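Local coordinates for xyloglucan-specific endo-beta-1,4-glucanase (Uncultured bacterium, PDB 4W88), which hydrolyses the beta-1,4-linked glucan backbone of xyloglucan as a family 5 glycoside hydrolase, cutting within the chain, at residues D79-V84 against A132-D137; A274-K277 against D282-R285; Y259-G264 against D295-K300; D23-G28 against E105-L110. The protein carries 1 engineered substitution. All blocks are in the same frame, centred on the assembly; numbering follows the deposited sequence. Where two conformers were deposited one is given.

Overall arrangement
The four contacts are spread round a single (beta/alpha)8 barrel of eight parallel strands. Interactions 1 and 3 join outer helices and the turns that follow them, their centres 32 Å apart, whereas interactions 2 and 4 involve loops that follow barrel strands, on the side where the xyloglucan oligosaccharide binds. There the side chain of Gln-275 lies about 7 Å from a bound xylose and that of Asn-107 about 8 Å from another sugar, a galactose. Interactions 1 and 4 alternate along the chain and approach to about 5 Å between nearest atoms without touching. Interaction 2 is nested within the loop closed by interaction 3, their centres 25 Å apart.

Interaction 1. Residues D79-V84 against A132-D137; sequences DWLARV and AEAFKD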
loop_
_atom_site.group_PDB
_atom_site.type_symbol
_atom_site.label_atom_id
_atom_site.label_comp_id
_atom_site.label_asym_id
_atom_site.label_seq_id
_atom_site.Cartn_x
_atom_site.Cartn_y
_atom_site.Cartn_z
ATOM N N ASP A 79 0.503 9.772 21.702
ATOM C CA ASP A 79 -0.757 9.073 21.680
ATOM C C ASP A 79 -1.017 8.403 20.309
ATOM O O ASP A 79 -1.568 7.300 20.200
ATOM C CB ASP A 79 -1.887 10.038 22.018
ATOM C CG ASP A 79 -1.975 11.337 21.038
ATOM O OD1 ASP A 79 -1.129 11.820 20.292
ATOM O OD2 ASP A 79 -3.009 11.997 21.046
ATOM N N TRP A 80 -0.631 9.102 19.241
ATOM C CA TRP A 80 -0.766 8.596 17.902
ATOM C C TRP A 80 0.175 7.417 17.648
ATOM O O TRP A 80 -0.293 6.346 17.143
ATOM C CB TRP A 80 -0.538 9.663 16.853
ATOM C CG TRP A 80 -0.781 9.216 15.476
ATOM C CD1 TRP A 80 0.122 9.053 14.480
ATOM C CD2 TRP A 80 -2.054 8.903 14.914
ATOM N NE1 TRP A 80 -0.522 8.665 13.329
ATOM C CE2 TRP A 80 -1.856 8.564 13.589
ATOM C CE3 TRP A 80 -3.355 8.878 15.438
ATOM C CZ2 TRP A 80 -2.908 8.209 12.740
ATOM C CZ3 TRP A 80 -4.408 8.576 14.621
ATOM C CH2 TRP A 80 -4.186 8.269 13.258
ATOM N N LEU A 81 1.445 7.564 18.028
ATOM C CA LEU A 81 2.318 6.433 17.896
ATOM C C LEU A 81 1.828 5.190 18.684
ATOM O O LEU A 81 1.881 4.060 18.140
ATOM C CB LEU A 81 3.717 6.811 18.377
ATOM C CG LEU A 81 4.790 5.726 18.225
ATOM C CD1 LEU A 81 4.953 5.307 16.811
ATOM C CD2 LEU A 81 6.125 6.282 18.678
ATOM N N ALA A 82 1.329 5.386 19.899
ATOM C CA ALA A 82 0.742 4.308 20.692
ATOM C C ALA A 82 -0.427 3.631 20.001
ATOM O O ALA A 82 -0.513 2.407 19.979
ATOM C CB ALA A 82 0.397 4.751 22.074
ATOM N N ARG A 83 -1.283 4.425 19.364
ATOM C CA ARG A 83 -2.429 3.856 18.667
ATOM C C ARG A 83 -2.055 3.073 17.447
ATOM O O ARG A 83 -2.565 1.992 17.234
ATOM C CB ARG A 83 -3.452 4.944 18.339
ATOM C CG ARG A 83 -4.684 4.428 17.652
ATOM C CD ARG A 83 -5.375 3.314 18.449
ATOM N NE ARG A 83 -6.500 2.831 17.690
ATOM C CZ ARG A 83 -7.052 1.623 17.846
ATOM N NH1 ARG A 83 -6.632 0.793 18.778
ATOM N NH2 ARG A 83 -7.986 1.223 17.024
ATOM N N VAL A 84 -1.132 3.613 16.670
ATOM C CA VAL A 84 -0.578 2.887 15.518
ATOM C C VAL A 84 -0.020 1.547 15.950
ATOM O O VAL A 84 -0.353 0.515 15.358
ATOM C CB VAL A 84 0.494 3.702 14.834
ATOM C CG1 VAL A 84 1.131 2.920 13.719
ATOM C CG2 VAL A 84 -0.150 4.979 14.218
ATOM N N ALA A 132 10.831 3.176 12.952
ATOM C CA ALA A 132 11.744 2.075 13.059
ATOM C C ALA A 132 12.156 1.838 14.545
ATOM O O ALA A 132 12.210 0.697 14.992
ATOM C CB ALA A 132 12.974 2.304 12.185
ATOM N N GLU A 133 12.444 2.882 15.293
ATOM C CA GLU A 133 12.813 2.712 16.710
ATOM C C GLU A 133 11.605 2.015 17.432
ATOM O O GLU A 133 11.797 1.132 18.272
ATOM C CB GLU A 133 13.169 4.014 17.411
ATOM C CG GLU A 133 14.632 4.386 17.381
ATOM C CD GLU A 133 15.630 3.322 17.880
ATOM O OE1 GLU A 133 15.528 2.804 19.003
ATOM O OE2 GLU A 133 16.563 3.038 17.138
ATOM N N ALA A 134 10.382 2.459 17.165
ATOM C CA ALA A 134 9.248 1.979 17.890
ATOM C C ALA A 134 8.979 0.521 17.625
ATOM O O ALA A 134 8.509 -0.221 18.509
ATOM C CB ALA A 134 8.019 2.762 17.521
ATOM N N PHE A 135 9.247 0.096 16.393
ATOM C CA PHE A 135 8.951 -1.254 15.930
ATOM C C PHE A 135 10.201 -2.118 15.762
ATOM O O PHE A 135 10.148 -3.196 15.175
ATOM C CB PHE A 135 8.139 -1.182 14.617
ATOM C CG PHE A 135 6.794 -0.631 14.796
ATOM C CD1 PHE A 135 5.799 -1.441 15.326
ATOM C CD2 PHE A 135 6.462 0.637 14.431
ATOM C CE1 PHE A 135 4.529 -0.982 15.473
ATOM C CE2 PHE A 135 5.183 1.107 14.631
ATOM C CZ PHE A 135 4.207 0.301 15.134
ATOM N N LYS A 136 11.298 -1.700 16.392
ATOM C CA LYS A 136 12.599 -2.340 16.234
ATOM C C LYS A 136 12.573 -3.874 16.543
ATOM O O LYS A 136 13.295 -4.639 15.996
ATOM C CB LYS A 136 13.647 -1.603 17.115
ATOM C CG LYS A 136 15.008 -2.137 16.960
ATOM C CD LYS A 136 16.192 -1.452 17.619
ATOM C CE LYS A 136 15.786 -0.512 18.654
ATOM N NZ LYS A 136 17.055 0.034 19.218
ATOM N N ASP A 137 11.842 -4.263 17.564
ATOM C CA ASP A 137 11.860 -5.625 18.089
ATOM C C ASP A 137 10.826 -6.531 17.406
ATOM O O ASP A 137 10.726 -7.707 17.717
ATOM C CB ASP A 137 11.607 -5.605 19.626
ATOM C CG ASP A 137 12.727 -4.949 20.383
ATOM O OD1 ASP A 137 13.898 -4.933 19.909
ATOM O OD2 ASP A 137 12.457 -4.439 21.485
#
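Phe-135 and Leu-81 bury the most surface where helix 78-92 meets the end of helix 117-134, with Ala-134 and Val-84 contributing equal smaller shares. The two segments come closest at Leu-81 and Ala-134, whose CA atoms are 8.2 Å apart, and everything between them is apolar. Leu-81 reaches across with the end of its side chain: CG lies anti to the backbone N (chi1 -177°), which carries the methyl pair out to the methyl of Ala-134. CD1 of Leu-81 stands 4.0 Å from CB of Ala-134, and CD2 of Leu-81 is barely farther from that same CB at 4.2 Å, so the fork of the leucine straddles one small side chain. One helical turn's advance brings in Val-84. Its CG1 meets CZ of Phe-135 at 4.3 Å, approaching the ring at its edge and near its plane, so the phenyl group enters the contact by its far end.

Phe-135 is the first residue after the helix to leave helical backbone angles, and its ring turns inward as the chain comes off the helix. The contact joins two successive helices of the barrel's outer layer. Beneath them, Val-84 and Phe-135 both rest on Leu-100 of strand 97-101, while Phe-135 also touches Leu-142 and Phe-144 of strand 142-145, bringing two helices and two adjacent barrel strands together round one aromatic ring.

Interaction 2. Residues A274-K277 against D282-R285; sequences AQFK and DIVR
The backbone, extended through 274-276, passes beside the early part of helix 280-295, with the CA atoms of Ala-274 and Ile-283 6.9 Å apart as the closest pair. This is a beta-to-alpha connection of the TIM barrel, leading from strand 267-272 into the helix that follows it, so the contact folds a loop back onto the helix it introduces. Ile-283 carries the helix side of the contact alone. Its CG1 sits anti to the carbonyl carbon (chi1 -65°) and the chain continues extended, sending CD1 against the main chain of Gln-275 and Phe-276. On the way, CG1 of Ile-283 passes CB of Ala-274 at 4.2 Å.

The terminal methyl then lies against main chain as much as side chain: CD1 of Ile-283 is 4.0 Å from CA of Phe-276. Phe-276 and Ile-283 cross at about a right angle, and the ring takes part through one ortho carbon, its CD1 lying 4.2 Å from CD1 of Ile-283. Tyr-309 stacks on the Phe-276 ring, and Ile-331 of helix 329-336 touches both Phe-276 and Ile-283, extending the apolar cluster toward the end of the chain. Gln-275 instead directs its CB away from the helix and packs on Tyr-232, one of the residues lining the glycan pocket.

Away from this cluster, Arg-285 NH2 forms a salt bridge with Asp-282 OD1 at 3.0 Å, and both residues also bond the backbone of Trp-241. The closest approach between the segments is CD1 of Ile-283 to the carbonyl O of Gln-275, at 3.6 Å.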
loop_
_atom_site.group_PDB
_atom_site.type_symbol
_atom_site.label_atom_id
_atom_site.label_comp_id
_atom_site.label_asym_id
_atom_site.label_seq_id
_atom_site.Cartn_x
_atom_site.Cartn_y
_atom_site.Cartn_z
ATOM N N ALA A 274 -11.681 -3.315 -7.218
ATOM C CA ALA A 274 -12.645 -2.809 -8.176
ATOM C C ALA A 274 -13.849 -2.272 -7.433
ATOM O O ALA A 274 -14.371 -2.918 -6.583
ATOM C CB ALA A 274 -13.039 -3.966 -9.070
ATOM N N GLN A 275 -14.260 -1.067 -7.756
ATOM C CA GLN A 275 -15.411 -0.516 -7.127
ATOM C C GLN A 275 -16.652 -1.315 -7.537
ATOM O O GLN A 275 -16.793 -1.781 -8.681
ATOM C CB GLN A 275 -15.611 0.969 -7.486
ATOM C CG GLN A 275 -14.540 1.862 -6.914
ATOM C CD GLN A 275 -14.624 3.301 -7.360
ATOM O OE1 GLN A 275 -15.713 3.878 -7.494
ATOM N NE2 GLN A 275 -13.461 3.905 -7.591
ATOM N N PHE A 276 -17.484 -1.542 -6.541
ATOM C CA PHE A 276 -18.721 -2.282 -6.709
ATOM C C PHE A 276 -19.727 -1.499 -7.530
ATOM O O PHE A 276 -20.124 -0.402 -7.134
ATOM C CB PHE A 276 -19.395 -2.734 -5.392
ATOM C CG PHE A 276 -20.599 -3.598 -5.620
ATOM C CD1 PHE A 276 -20.421 -4.879 -6.198
ATOM C CD2 PHE A 276 -21.874 -3.195 -5.255
ATOM C CE1 PHE A 276 -21.505 -5.704 -6.466
ATOM C CE2 PHE A 276 -22.968 -4.051 -5.483
ATOM C CZ PHE A 276 -22.770 -5.296 -6.084
ATOM N N LYS A 277 -20.118 -2.067 -8.668
ATOM C CA LYS A 277 -21.032 -1.388 -9.634
ATOM C C LYS A 277 -22.216 -2.300 -9.984
ATOM O O LYS A 277 -22.585 -2.439 -11.150
ATOM C CB LYS A 277 -20.264 -1.065 -10.926
ATOM C CG LYS A 277 -19.047 -0.157 -10.838
ATOM C CD LYS A 277 -18.247 -0.154 -12.123
ATOM C CE LYS A 277 -17.037 0.765 -11.953
ATOM N NZ LYS A 277 -16.445 1.034 -13.303
ATOM N N ASP A 282 -19.100 -9.825 -12.821
ATOM C CA ASP A 282 -18.015 -9.214 -13.568
ATOM C C ASP A 282 -16.751 -9.012 -12.734
ATOM O O ASP A 282 -15.636 -9.272 -13.200
ATOM C CB ASP A 282 -18.465 -7.851 -14.143
ATOM C CG ASP A 282 -19.646 -7.996 -15.038
ATOM O OD1 ASP A 282 -19.434 -8.431 -16.183
ATOM O OD2 ASP A 282 -20.780 -7.728 -14.612
ATOM N N ILE A 283 -16.945 -8.556 -11.516
ATOM C CA ILE A 283 -15.792 -8.428 -10.635
ATOM C C ILE A 283 -15.130 -9.792 -10.358
ATOM O O ILE A 283 -13.899 -9.876 -10.377
ATOM C CB ILE A 283 -16.125 -7.652 -9.343
ATOM C CG1 ILE A 283 -16.483 -6.200 -9.682
ATOM C CG2 ILE A 283 -14.986 -7.775 -8.344
ATOM C CD1 ILE A 283 -16.995 -5.377 -8.518
ATOM N N VAL A 284 -15.933 -10.836 -10.070
ATOM C CA VAL A 284 -15.357 -12.163 -9.960
ATOM C C VAL A 284 -14.503 -12.554 -11.162
ATOM O O VAL A 284 -13.397 -13.113 -10.992
ATOM C CB VAL A 284 -16.461 -13.198 -9.650
ATOM C CG1 VAL A 284 -15.915 -14.640 -9.701
ATOM C CG2 VAL A 284 -17.098 -12.864 -8.265
ATOM N N ARG A 285 -15.006 -12.339 -12.385
ATOM C CA ARG A 285 -14.218 -12.625 -13.572
ATOM C C ARG A 285 -12.939 -11.779 -13.680
ATOM O O ARG A 285 -11.858 -12.287 -14.041
ATOM C CB ARG A 285 -15.077 -12.439 -14.833
ATOM C CG ARG A 285 -16.149 -13.514 -14.997
ATOM C CD ARG A 285 -16.736 -13.518 -16.412
ATOM N NE ARG A 285 -17.693 -12.412 -16.524
ATOM C CZ ARG A 285 -18.967 -12.451 -16.151
ATOM N NH1 ARG A 285 -19.499 -13.530 -15.651
ATOM N NH2 ARG A 285 -19.720 -11.376 -16.276
#

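Interaction 3. Residues Y259-G264 against D295-K300; sequences YLIDKG and DQDGVK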
loop_
_atom_site.group_PDB
_atom_site.type_symbol
_atom_site.label_atom_id
_atom_site.label_comp_id
_atom_site.label_asym_id
_atom_site.label_seq_id
_atom_site.Cartn_x
_atom_site.Cartn_y
_atom_site.Cartn_z
ATOM N N TYR A 259 11.149 -5.211 -16.173
ATOM C CA TYR A 259 12.039 -4.339 -15.388
ATOM C C TYR A 259 12.308 -4.797 -13.964
ATOM O O TYR A 259 13.270 -4.347 -13.367
ATOM C CB TYR A 259 11.460 -2.935 -15.373
ATOM C CG TYR A 259 11.601 -2.203 -16.686
ATOM C CD1 TYR A 259 12.762 -1.490 -16.963
ATOM C CD2 TYR A 259 10.610 -2.236 -17.654
ATOM C CE1 TYR A 259 12.918 -0.831 -18.160
ATOM C CE2 TYR A 259 10.784 -1.584 -18.877
ATOM C CZ TYR A 259 11.940 -0.885 -19.094
ATOM O OH TYR A 259 12.185 -0.214 -20.238
ATOM N N LEU A 260 11.461 -5.691 -13.437
ATOM C CA LEU A 260 11.540 -6.087 -12.031
ATOM C C LEU A 260 11.583 -7.607 -11.872
ATOM O O LEU A 260 12.590 -8.162 -11.446
ATOM C CB LEU A 260 10.382 -5.414 -11.200
ATOM C CG LEU A 260 10.436 -3.891 -11.121
ATOM C CD1 LEU A 260 9.161 -3.278 -10.506
ATOM C CD2 LEU A 260 11.618 -3.431 -10.340
ATOM N N ILE A 261 10.511 -8.290 -12.239
ATOM C CA ILE A 261 10.391 -9.704 -11.866
ATOM C C ILE A 261 11.491 -10.479 -12.547
ATOM O O ILE A 261 12.129 -11.353 -11.927
ATOM C CB ILE A 261 9.017 -10.273 -12.248
ATOM C CG1 ILE A 261 7.916 -9.575 -11.445
ATOM C CG2 ILE A 261 8.974 -11.785 -12.072
ATOM C CD1 ILE A 261 6.528 -9.796 -11.991
ATOM N N ASP A 262 11.711 -10.215 -13.831
ATOM C CA ASP A 262 12.717 -11.022 -14.586
ATOM C C ASP A 262 14.184 -10.618 -14.318
ATOM O O ASP A 262 15.108 -11.241 -14.751
ATOM C CB ASP A 262 12.406 -11.009 -16.057
ATOM C CG ASP A 262 11.102 -11.749 -16.420
ATOM O OD1 ASP A 262 10.506 -12.546 -15.610
ATOM O OD2 ASP A 262 10.665 -11.523 -17.553
ATOM N N LYS A 263 14.330 -9.555 -13.549
ATOM C CA LYS A 263 15.585 -9.223 -13.005
ATOM C C LYS A 263 15.740 -9.689 -11.574
ATOM O O LYS A 263 16.746 -9.366 -10.921
ATOM C CB LYS A 263 15.776 -7.709 -13.040
ATOM C CG LYS A 263 15.770 -7.045 -14.409
ATOM C CD LYS A 263 16.276 -5.619 -14.149
ATOM C CE LYS A 263 16.273 -4.718 -15.355
ATOM N NZ LYS A 263 17.146 -5.267 -16.425
ATOM N N GLY A 264 14.797 -10.456 -11.069
ATOM C CA GLY A 264 14.899 -10.993 -9.699
ATOM C C GLY A 264 14.633 -10.025 -8.553
ATOM O O GLY A 264 15.087 -10.234 -7.448
ATOM N N ASP A 295 -0.402 -14.319 -10.095
ATOM C CA ASP A 295 -0.055 -15.668 -9.605
ATOM C C ASP A 295 0.938 -16.395 -10.500
ATOM O O ASP A 295 1.635 -17.313 -10.064
ATOM C CB ASP A 295 -1.298 -16.516 -9.413
ATOM C CG ASP A 295 -2.147 -16.039 -8.246
ATOM O OD1 ASP A 295 -1.610 -15.313 -7.350
ATOM O OD2 ASP A 295 -3.344 -16.450 -8.190
ATOM N N GLN A 296 1.036 -16.000 -11.746
ATOM C CA GLN A 296 1.991 -16.677 -12.641
ATOM C C GLN A 296 3.396 -16.590 -12.109
ATOM O O GLN A 296 4.216 -17.458 -12.411
ATOM C CB GLN A 296 2.013 -15.997 -13.993
ATOM C CG GLN A 296 0.686 -15.971 -14.712
ATOM C CD GLN A 296 0.812 -15.161 -15.982
ATOM O OE1 GLN A 296 0.945 -13.893 -15.992
ATOM N NE2 GLN A 296 0.868 -15.879 -17.057
ATOM N N ASP A 297 3.726 -15.485 -11.439
ATOM C CA ASP A 297 5.065 -15.305 -10.890
ATOM C C ASP A 297 5.065 -15.204 -9.352
ATOM O O ASP A 297 6.042 -14.755 -8.745
ATOM C CB ASP A 297 5.760 -14.093 -11.531
ATOM C CG ASP A 297 5.942 -14.267 -13.011
ATOM O OD1 ASP A 297 6.894 -15.016 -13.359
ATOM O OD2 ASP A 297 5.095 -13.758 -13.818
ATOM N N GLY A 298 3.981 -15.632 -8.729
ATOM C CA GLY A 298 3.833 -15.587 -7.272
ATOM C C GLY A 298 3.881 -14.182 -6.675
ATOM O O GLY A 298 4.326 -13.989 -5.500
ATOM N N VAL A 299 3.415 -13.209 -7.455
ATOM C CA VAL A 299 3.355 -11.824 -6.955
ATOM C C VAL A 299 2.098 -11.674 -6.121
ATOM O O VAL A 299 1.009 -12.118 -6.519
ATOM C CB VAL A 299 3.383 -10.822 -8.136
ATOM C CG1 VAL A 299 3.197 -9.385 -7.666
ATOM C CG2 VAL A 299 4.686 -10.975 -8.907
ATOM N N LYS A 300 2.252 -11.054 -4.963
ATOM C CA LYS A 300 1.162 -10.872 -4.014
ATOM C C LYS A 300 0.539 -9.477 -4.146
ATOM O O LYS A 300 1.234 -8.509 -4.564
ATOM C CB LYS A 300 1.669 -11.107 -2.598
ATOM C CG LYS A 300 2.420 -12.434 -2.423
ATOM C CD LYS A 300 1.495 -13.635 -2.704
ATOM C CE LYS A 300 2.270 -14.931 -2.572
ATOM N NZ LYS A 300 1.317 -15.990 -2.901
#
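Ile-261 meets Asp-297 and Val-299 at a point where two helix ends of the same design face each other, each finished by a Schellman motif with glycine at the C-prime position. In one, Gly-264 N bonds to Ile-261 O at 2.9 Å and Ile-265 N returns to Leu-260 O; in the other, Gly-298 N bonds to Asp-295 O at 3.2 Å and Val-299 N returns to Leu-294 O. Both glycines have positive phi, and the last helical residues before the first of them, 259-261, form a wider pi-type turn.

Ile-261 spans the gap with both of its branches. CG2, anti to the backbone N, lies against the base of Asp-297, 4.0 Å from its CB and equally far from its CG. The longer branch goes toward the other partner, where CD1 of Ile-261 meets CG2 of Val-299 at 3.8 Å. Tyr-253, from helix 246-261, packs on both Ile-261 and Val-299, adding an aromatic wall to this small apolar patch. The turns belong to consecutive beta/alpha units of the barrel, the second leading directly into strand 300-305.

Asp-297 meets Ile-261 mainly through CB and CG, while its oxygens bond elsewhere: OD2 is hydrogen-bonded to OH of Tyr-253, and OD1 forms a salt bridge with Lys-257. Asp-262 OD1 lies 4.9 Å from Asp-297 OD1, yet the same Lys-257 also forms a salt bridge with Asp-262 and would be expected to offset the carboxylates' mutual repulsion. Lys-257 and Tyr-253, both on helix 246-261, thus tie Asp-297 to that helix by polar bonds beside an apolar contact.

Interaction 4. Residues D23-G28 against E105-L110; sequences DATGGG and ETNYWL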
loop_
_atom_site.group_PDB
_atom_site.type_symbol
_atom_site.label_atom_id
_atom_site.label_comp_id
_atom_site.label_asym_id
_atom_site.label_seq_id
_atom_site.Cartn_x
_atom_site.Cartn_y
_atom_site.Cartn_z
ATOM N N ASP A 23 -5.166 6.420 8.016
ATOM C CA ASP A 23 -4.816 7.278 6.903
ATOM C C ASP A 23 -5.717 8.475 6.776
ATOM O O ASP A 23 -5.379 9.416 6.047
ATOM C CB ASP A 23 -4.822 6.522 5.553
ATOM C CG ASP A 23 -6.040 5.602 5.371
ATOM O OD1 ASP A 23 -6.425 4.826 6.305
ATOM O OD2 ASP A 23 -6.596 5.612 4.226
ATOM N N ALA A 24 -6.850 8.442 7.456
ATOM C CA ALA A 24 -7.747 9.580 7.439
ATOM C C ALA A 24 -7.108 10.828 8.063
ATOM O O ALA A 24 -6.373 10.741 9.022
ATOM C CB ALA A 24 -9.051 9.236 8.143
ATOM N N THR A 25 -7.484 11.995 7.567
ATOM C CA THR A 25 -6.746 13.257 7.859
ATOM C C THR A 25 -7.569 14.273 8.629
ATOM O O THR A 25 -7.102 15.388 8.880
ATOM C CB THR A 25 -6.301 13.897 6.556
ATOM O OG1 THR A 25 -7.445 14.288 5.786
ATOM C CG2 THR A 25 -5.337 12.969 5.787
ATOM N N GLY A 26 -8.767 13.892 9.080
ATOM C CA GLY A 26 -9.530 14.764 9.940
ATOM C C GLY A 26 -9.045 14.631 11.374
ATOM O O GLY A 26 -8.207 13.792 11.707
ATOM N N GLY A 27 -9.646 15.431 12.216
ATOM C CA GLY A 27 -9.395 15.401 13.654
ATOM C C GLY A 27 -8.143 16.046 14.163
ATOM O O GLY A 27 -7.903 16.029 15.424
ATOM N N GLY A 28 -7.316 16.572 13.278
ATOM C CA GLY A 28 -6.097 17.207 13.745
ATOM C C GLY A 28 -5.123 16.312 14.482
ATOM O O GLY A 28 -4.935 15.142 14.130
ATOM N N GLU A 105 0.602 11.834 3.339
ATOM C CA GLU A 105 1.641 12.851 3.513
ATOM C C GLU A 105 1.685 13.817 2.326
ATOM O O GLU A 105 2.062 14.972 2.462
ATOM C CB GLU A 105 3.026 12.205 3.652
ATOM C CG GLU A 105 3.089 11.035 4.623
ATOM C CD GLU A 105 2.531 11.243 6.049
ATOM O OE1 GLU A 105 2.534 12.401 6.547
ATOM O OE2 GLU A 105 2.032 10.243 6.647
ATOM N N THR A 106 1.224 13.283 1.201
ATOM C CA THR A 106 1.136 13.952 -0.099
ATOM C C THR A 106 0.112 15.136 -0.092
ATOM O O THR A 106 0.135 16.008 -1.021
ATOM C CB THR A 106 0.726 12.907 -1.162
ATOM O OG1 THR A 106 -0.297 11.997 -0.660
ATOM C CG2 THR A 106 1.964 12.125 -1.610
ATOM N N ASN A 107 -0.807 15.184 0.911
ATOM C CA ASN A 107 -1.736 16.331 1.032
ATOM C C ASN A 107 -1.042 17.475 1.789
ATOM O O ASN A 107 -1.573 18.576 1.815
ATOM C CB ASN A 107 -2.964 16.032 1.833
ATOM C CG ASN A 107 -3.874 15.001 1.202
ATOM O OD1 ASN A 107 -3.614 14.504 0.074
ATOM N ND2 ASN A 107 -4.986 14.709 1.895
ATOM N N TYR A 108 0.136 17.196 2.387
ATOM C CA TYR A 108 0.752 18.045 3.408
ATOM C C TYR A 108 2.151 18.396 2.900
ATOM O O TYR A 108 2.297 19.317 2.066
ATOM C CB TYR A 108 0.725 17.352 4.773
ATOM C CG TYR A 108 -0.669 17.235 5.327
ATOM C CD1 TYR A 108 -1.322 18.310 5.908
ATOM C CD2 TYR A 108 -1.390 16.053 5.136
ATOM C CE1 TYR A 108 -2.652 18.216 6.319
ATOM C CE2 TYR A 108 -2.710 15.976 5.491
ATOM C CZ TYR A 108 -3.321 17.029 6.150
ATOM O OH TYR A 108 -4.642 17.010 6.490
ATOM N N TRP A 109 3.171 17.756 3.445
ATOM C CA TRP A 109 4.540 18.104 3.190
ATOM C C TRP A 109 5.194 17.351 2.027
ATOM O O TRP A 109 6.207 17.828 1.472
ATOM C CB TRP A 109 5.343 17.802 4.468
ATOM C CG TRP A 109 5.265 16.345 4.920
ATOM C CD1 TRP A 109 4.330 15.790 5.691
ATOM C CD2 TRP A 109 6.205 15.306 4.574
ATOM N NE1 TRP A 109 4.600 14.432 5.847
ATOM C CE2 TRP A 109 5.760 14.129 5.180
ATOM C CE3 TRP A 109 7.357 15.265 3.782
ATOM C CZ2 TRP A 109 6.396 12.938 5.024
ATOM C CZ3 TRP A 109 8.021 14.069 3.630
ATOM C CH2 TRP A 109 7.527 12.904 4.262
ATOM N N LEU A 110 4.637 16.176 1.669
ATOM C CA LEU A 110 5.282 15.297 0.696
ATOM C C LEU A 110 4.823 15.662 -0.728
ATOM O O LEU A 110 3.955 15.004 -1.320
ATOM C CB LEU A 110 5.086 13.823 1.008
ATOM C CG LEU A 110 6.206 12.890 0.552
ATOM C CD1 LEU A 110 5.931 11.449 0.978
ATOM C CD2 LEU A 110 6.422 12.900 -0.949
#
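Thr-25, its CB directed toward 105-110, meets the outer end of the Tyr-108 side chain, and the closest approach is from that carbon, CB of Thr-25 to OH of Tyr-108 at 3.5 Å. The rotation about the first bond of the threonine (chi1 64°) places OG1 between the backbone N and the carbonyl carbon. The methyl is thereby turned anti to the carbonyl carbon, and CG2 of Thr-25 comes to 4.0 Å from CE2 of Tyr-108, at the ring edge and near its plane. The same methyl has Asn-107 ND2 as a looser neighbour, 4.3 Å from CG2 of Thr-25.

These residues belong to loops that follow strands 15-18 and 97-101 of the TIM barrel, on the sugar-binding side. Tyr-108 has CG anti to the carbonyl carbon (chi1 -69°), an orientation that extends the ring toward Thr-25, and its OH is hydrogen-bonded to Asn-66. Behind the tyrosine, Glu-105 O accepts two backbone bonds, from Tyr-108 N and Leu-110 N, which arrive on opposite faces of the carbonyl plane. Trp-109 NE1 donates to Glu-105 OE1 at 3.0 Å, reaching the anti side of the carboxylate, while Glu-105 OE2 accepts from the backbone N of Phe-64.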